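Local structure of cyanuric acid amidohydrolase (Azorhizobium caulinodans, 4NQ3) at residues Met1-Pro14 / Ser87-Asn99. The protein hydrolyses cyanuric acid, opening its s-triazine ring to give carboxybiuret, a step in the breakdown of herbicides such as atrazine. Sequence-based numbering, arbitrary orientation.
Sequences MPIAKVHRIATASP and SPHFLVFERAEGN. With SO4 (sulfate ion), chain D.
Val-6 lies alongside Phe-93, with CG2 3.6 Å from ring atom CD1, while its other methyl, CG1, turned anti to the backbone N (chi1 177°), meets Leu-91 CD1 at 4.0 Å. The same leucine methyl packs on Arg-8 CG, which also approaches His-89 CD2. Strands 281-286 and 106-113 cover this face, Ile-281 touching Val-6, Arg-8 and Leu-91. On the opposite face, just past the strand, Thr-11 lays CG2 over the ring of Phe-90, a CH-pi contact 3.5 Å from the ring centroid and offset toward its rim.

Strands 2-10 and 89-97 are first and last in sequence, yet adjacent, in the 1-4-2-3 mixed sheet of repeating unit A, where 2-10 is the outermost strand within the chain. They pair antiparallel, each hydrogen-bonded pair from Ile-3 with Ala-96 to Ile-9 with Phe-90 contributing two backbone bonds.

On the face of His-7 and Lys-5, Glu-94 reaches out extended. His-7 NE2 donates to Glu-94 OE1 at 2.9 Å, nearly along the C-O axis, with the ring and carboxylate planes 41° apart. Lys-5 runs beside the glutamate and bends at chi3 (70°), bringing NZ to Glu-94 OE2 at 3.3 Å in a salt bridge whose hydrogen bond is weak; OE2 also accepts from Ala-30 N. Back on the Val-6 face, Arg-8 forms a salt bridge with Glu-329, and its NH2 bonds to Glu-278 O. Toward the exposed end of that face, Pro-2 CB touches Arg-95 CG, and the Arg-95 guanidinium presents its edge to a sulfate, NH2 donating to O3 at 2.7 Å and NH1 to O2 at 3.0 Å.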
loop_
_atom_site.group_PDB
_atom_site.type_symbol
_atom_site.label_atom_id
_atom_site.label_comp_id
_atom_site.label_asym_id
_atom_site.label_seq_id
_atom_site.Cartn_x
_atom_site.Cartn_y
_atom_site.Cartn_z
HETATM N N MSE A 1 31.477 -1.791 -40.423
HETATM C CA MSE A 1 30.142 -2.330 -40.135
HETATM C C MSE A 1 29.889 -2.593 -38.641
HETATM O O MSE A 1 30.524 -3.463 -38.055
HETATM C CB MSE A 1 29.919 -3.629 -40.915
HETATM C CG MSE A 1 29.039 -3.500 -42.170
HETATM SE SE MSE A 1 27.664 -4.886 -42.269
HETATM C CE MSE A 1 26.760 -4.283 -43.884
ATOM N N PRO A 2 28.934 -1.867 -38.034
ATOM C CA PRO A 2 28.624 -1.912 -36.598
ATOM C C PRO A 2 27.821 -3.128 -36.119
ATOM O O PRO A 2 26.997 -3.701 -36.833
ATOM C CB PRO A 2 27.795 -0.650 -36.388
ATOM C CG PRO A 2 27.112 -0.459 -37.683
ATOM C CD PRO A 2 28.087 -0.891 -38.738
ATOM N N ILE A 3 28.079 -3.494 -34.870
ATOM C CA ILE A 3 27.480 -4.633 -34.184
ATOM C C ILE A 3 26.721 -4.214 -32.924
ATOM O O ILE A 3 27.256 -3.490 -32.088
ATOM C CB ILE A 3 28.574 -5.629 -33.802
ATOM C CG1 ILE A 3 29.313 -6.057 -35.071
ATOM C CG2 ILE A 3 28.001 -6.790 -32.995
ATOM C CD1 ILE A 3 30.409 -7.048 -34.847
ATOM N N ALA A 4 25.490 -4.676 -32.756
ATOM C CA ALA A 4 24.798 -4.425 -31.493
ATOM C C ALA A 4 25.224 -5.446 -30.449
ATOM O O ALA A 4 25.237 -6.651 -30.691
ATOM C CB ALA A 4 23.285 -4.459 -31.673
ATOM N N LYS A 5 25.555 -4.954 -29.271
ATOM C CA LYS A 5 25.887 -5.820 -28.162
ATOM C C LYS A 5 24.921 -5.464 -27.035
ATOM O O LYS A 5 24.830 -4.304 -26.627
ATOM C CB LYS A 5 27.363 -5.621 -27.768
ATOM C CG LYS A 5 28.340 -6.573 -28.475
ATOM C CD LYS A 5 29.791 -6.073 -28.481
ATOM C CE LYS A 5 30.459 -6.106 -27.091
ATOM N NZ LYS A 5 31.764 -5.331 -26.990
ATOM N N VAL A 6 24.153 -6.443 -26.572
ATOM C CA VAL A 6 23.205 -6.212 -25.482
ATOM C C VAL A 6 23.593 -6.987 -24.231
ATOM O O VAL A 6 23.733 -8.217 -24.279
ATOM C CB VAL A 6 21.791 -6.598 -25.896
ATOM C CG1 VAL A 6 20.831 -6.419 -24.741
ATOM C CG2 VAL A 6 21.379 -5.770 -27.075
ATOM N N HIS A 7 23.745 -6.282 -23.114
ATOM C CA HIS A 7 24.242 -6.890 -21.873
ATOM C C HIS A 7 23.223 -6.849 -20.745
ATOM O O HIS A 7 22.820 -5.767 -20.341
ATOM C CB HIS A 7 25.502 -6.170 -21.391
ATOM C CG HIS A 7 26.611 -6.133 -22.392
ATOM N ND1 HIS A 7 27.474 -7.191 -22.588
ATOM C CD2 HIS A 7 26.998 -5.163 -23.257
ATOM C CE1 HIS A 7 28.345 -6.872 -23.528
ATOM N NE2 HIS A 7 28.079 -5.646 -23.950
ATOM N N ARG A 8 22.822 -7.999 -20.212
ATOM C CA ARG A 8 21.892 -7.986 -19.078
ATOM C C ARG A 8 22.644 -8.143 -17.739
ATOM O O ARG A 8 23.278 -9.154 -17.476
ATOM C CB ARG A 8 20.837 -9.069 -19.230
ATOM C CG ARG A 8 19.556 -8.767 -18.496
ATOM C CD ARG A 8 18.403 -9.721 -18.917
ATOM N NE ARG A 8 18.731 -11.091 -18.537
ATOM C CZ ARG A 8 18.301 -12.198 -19.134
ATOM N NH1 ARG A 8 17.480 -12.171 -20.177
ATOM N NH2 ARG A 8 18.708 -13.360 -18.654
ATOM N N ILE A 9 22.598 -7.116 -16.910
ATOM C CA ILE A 9 23.369 -7.096 -15.686
ATOM C C ILE A 9 22.476 -7.090 -14.432
ATOM O O ILE A 9 21.584 -6.256 -14.302
ATOM C CB ILE A 9 24.306 -5.874 -15.679
ATOM C CG1 ILE A 9 25.249 -5.962 -16.880
ATOM C CG2 ILE A 9 25.096 -5.778 -14.368
ATOM C CD1 ILE A 9 26.187 -4.805 -17.027
ATOM N N ALA A 10 22.698 -8.031 -13.518
ATOM C CA ALA A 10 21.963 -8.029 -12.254
ATOM C C ALA A 10 22.351 -6.830 -11.347
ATOM O O ALA A 10 23.434 -6.276 -11.464
ATOM C CB ALA A 10 22.190 -9.313 -11.535
ATOM N N THR A 11 21.440 -6.412 -10.475
ATOM C CA THR A 11 21.678 -5.334 -9.508
ATOM C C THR A 11 21.042 -5.710 -8.165
ATOM O O THR A 11 19.923 -6.241 -8.120
ATOM C CB THR A 11 21.072 -4.000 -9.969
ATOM O OG1 THR A 11 19.645 -4.146 -9.990
ATOM C CG2 THR A 11 21.542 -3.614 -11.381
ATOM N N ALA A 12 21.714 -5.404 -7.066
ATOM C CA ALA A 12 21.181 -5.774 -5.763
ATOM C C ALA A 12 20.408 -4.634 -5.137
ATOM O O ALA A 12 19.801 -4.795 -4.085
ATOM C CB ALA A 12 22.303 -6.204 -4.845
ATOM N N SER A 13 20.367 -3.511 -5.842
ATOM C CA SER A 13 20.063 -2.215 -5.270
ATOM C C SER A 13 19.913 -1.275 -6.455
ATOM O O SER A 13 20.530 -1.508 -7.503
ATOM C CB SER A 13 21.212 -1.778 -4.362
ATOM O OG SER A 13 20.853 -0.692 -3.541
ATOM N N PRO A 14 19.090 -0.224 -6.333
ATOM C CA PRO A 14 19.063 0.721 -7.449
ATOM C C PRO A 14 20.427 1.356 -7.712
ATOM O O PRO A 14 20.757 1.657 -8.856
ATOM C CB PRO A 14 18.061 1.765 -6.983
ATOM C CG PRO A 14 17.152 1.012 -6.077
ATOM C CD PRO A 14 18.052 0.083 -5.340
ATOM N N SER A 87 12.643 -9.671 -11.597
ATOM C CA SER A 87 13.987 -9.489 -11.044
ATOM C C SER A 87 14.696 -8.204 -11.516
ATOM O O SER A 87 14.940 -8.013 -12.708
ATOM C CB SER A 87 14.824 -10.714 -11.405
ATOM O OG SER A 87 16.158 -10.584 -10.983
ATOM N N PRO A 88 15.056 -7.326 -10.571
ATOM C CA PRO A 88 15.719 -6.062 -10.911
ATOM C C PRO A 88 17.027 -6.233 -11.672
ATOM O O PRO A 88 17.905 -6.996 -11.245
ATOM C CB PRO A 88 15.970 -5.427 -9.542
ATOM C CG PRO A 88 14.940 -6.038 -8.662
ATOM C CD PRO A 88 14.776 -7.433 -9.135
ATOM N N HIS A 89 17.158 -5.497 -12.772
ATOM C CA HIS A 89 18.345 -5.578 -13.633
ATOM C C HIS A 89 18.538 -4.375 -14.551
ATOM O O HIS A 89 17.633 -3.554 -14.716
ATOM C CB HIS A 89 18.266 -6.827 -14.489
ATOM C CG HIS A 89 17.117 -6.812 -15.437
ATOM N ND1 HIS A 89 15.827 -7.067 -15.030
ATOM C CD2 HIS A 89 17.053 -6.550 -16.762
ATOM C CE1 HIS A 89 15.012 -6.980 -16.069
ATOM N NE2 HIS A 89 15.733 -6.669 -17.133
ATOM N N PHE A 90 19.736 -4.275 -15.122
ATOM C CA PHE A 90 20.042 -3.312 -16.184
ATOM C C PHE A 90 20.172 -4.023 -17.540
ATOM O O PHE A 90 20.651 -5.144 -17.619
ATOM C CB PHE A 90 21.342 -2.557 -15.894
ATOM C CG PHE A 90 21.269 -1.673 -14.698
ATOM C CD1 PHE A 90 20.118 -0.958 -14.419
ATOM C CD2 PHE A 90 22.354 -1.564 -13.836
ATOM C CE1 PHE A 90 20.047 -0.141 -13.287
ATOM C CE2 PHE A 90 22.300 -0.746 -12.705
ATOM C CZ PHE A 90 21.150 -0.035 -12.427
ATOM N N LEU A 91 19.747 -3.356 -18.598
ATOM C CA LEU A 91 19.958 -3.794 -19.961
ATOM C C LEU A 91 20.858 -2.788 -20.671
ATOM O O LEU A 91 20.400 -1.687 -21.007
ATOM C CB LEU A 91 18.631 -3.870 -20.672
ATOM C CG LEU A 91 18.558 -4.928 -21.729
ATOM C CD1 LEU A 91 19.128 -6.198 -21.143
ATOM C CD2 LEU A 91 17.102 -5.076 -22.098
ATOM N N VAL A 92 22.127 -3.119 -20.898
ATOM C CA VAL A 92 23.020 -2.165 -21.556
ATOM C C VAL A 92 23.109 -2.439 -23.045
ATOM O O VAL A 92 23.385 -3.562 -23.454
ATOM C CB VAL A 92 24.435 -2.195 -20.991
ATOM C CG1 VAL A 92 25.293 -1.196 -21.756
ATOM C CG2 VAL A 92 24.417 -1.824 -19.526
ATOM N N PHE A 93 22.865 -1.404 -23.840
ATOM C CA PHE A 93 22.896 -1.464 -25.303
ATOM C C PHE A 93 24.157 -0.799 -25.824
ATOM O O PHE A 93 24.308 0.424 -25.690
ATOM C CB PHE A 93 21.673 -0.761 -25.883
ATOM C CG PHE A 93 20.385 -1.492 -25.646
ATOM C CD1 PHE A 93 19.987 -2.518 -26.496
ATOM C CD2 PHE A 93 19.565 -1.147 -24.584
ATOM C CE1 PHE A 93 18.784 -3.195 -26.280
ATOM C CE2 PHE A 93 18.360 -1.815 -24.356
ATOM C CZ PHE A 93 17.967 -2.843 -25.208
ATOM N N GLU A 94 25.048 -1.586 -26.425
ATOM C CA GLU A 94 26.344 -1.099 -26.883
ATOM C C GLU A 94 26.453 -1.196 -28.390
ATOM O O GLU A 94 25.948 -2.129 -28.974
ATOM C CB GLU A 94 27.452 -1.925 -26.224
ATOM C CG GLU A 94 28.884 -1.509 -26.540
ATOM C CD GLU A 94 29.907 -2.481 -25.948
ATOM O OE1 GLU A 94 29.464 -3.516 -25.404
ATOM O OE2 GLU A 94 31.139 -2.226 -26.027
ATOM N N ARG A 95 27.076 -0.220 -29.030
ATOM C CA ARG A 95 27.400 -0.323 -30.452
ATOM C C ARG A 95 28.903 -0.625 -30.597
ATOM O O ARG A 95 29.726 0.101 -30.047
ATOM C CB ARG A 95 27.033 0.980 -31.178
ATOM C CG ARG A 95 27.381 1.035 -32.664
ATOM C CD ARG A 95 26.972 2.364 -33.303
ATOM N NE ARG A 95 27.651 3.476 -32.649
ATOM C CZ ARG A 95 27.177 4.723 -32.580
ATOM N NH1 ARG A 95 25.995 5.021 -33.122
ATOM N NH2 ARG A 95 27.874 5.673 -31.946
ATOM N N ALA A 96 29.269 -1.678 -31.326
ATOM C CA ALA A 96 30.679 -2.024 -31.511
ATOM C C ALA A 96 30.965 -2.177 -33.011
ATOM O O ALA A 96 30.030 -2.133 -33.799
ATOM C CB ALA A 96 31.023 -3.284 -30.760
ATOM N N GLU A 97 32.229 -2.355 -33.419
ATOM C CA GLU A 97 32.555 -2.437 -34.857
ATOM C C GLU A 97 33.046 -3.835 -35.240
ATOM O O GLU A 97 33.933 -4.384 -34.598
ATOM C CB GLU A 97 33.607 -1.397 -35.284
ATOM C CG GLU A 97 33.407 0.008 -34.754
ATOM C CD GLU A 97 33.795 0.122 -33.280
ATOM O OE1 GLU A 97 34.412 -0.835 -32.760
ATOM O OE2 GLU A 97 33.484 1.155 -32.636
ATOM N N GLY A 98 32.454 -4.404 -36.287
ATOM C CA GLY A 98 32.840 -5.707 -36.797
ATOM C C GLY A 98 33.447 -5.563 -38.174
ATOM O O GLY A 98 33.955 -4.495 -38.509
ATOM N N ASN A 99 33.362 -6.627 -38.974
ATOM C CA ASN A 99 34.035 -6.726 -40.283
ATOM C C ASN A 99 33.748 -5.580 -41.265
ATOM O O ASN A 99 34.594 -5.227 -42.093
ATOM C CB ASN A 99 33.656 -8.056 -40.946
ATOM C CG ASN A 99 33.374 -9.157 -39.930
ATOM O OD1 ASN A 99 32.843 -8.902 -38.845
ATOM N ND2 ASN A 99 33.728 -10.388 -40.280
HETATM S S SO4 D . 25.230 8.531 -32.185
HETATM O O1 SO4 D . 25.586 9.932 -32.438
HETATM O O2 SO4 D . 24.866 7.822 -33.421
HETATM O O3 SO4 D . 26.372 7.863 -31.545
HETATM O O4 SO4 D . 24.059 8.530 -31.301
HETATM O O HOH W 1 33.565 -2.608 -42.053
#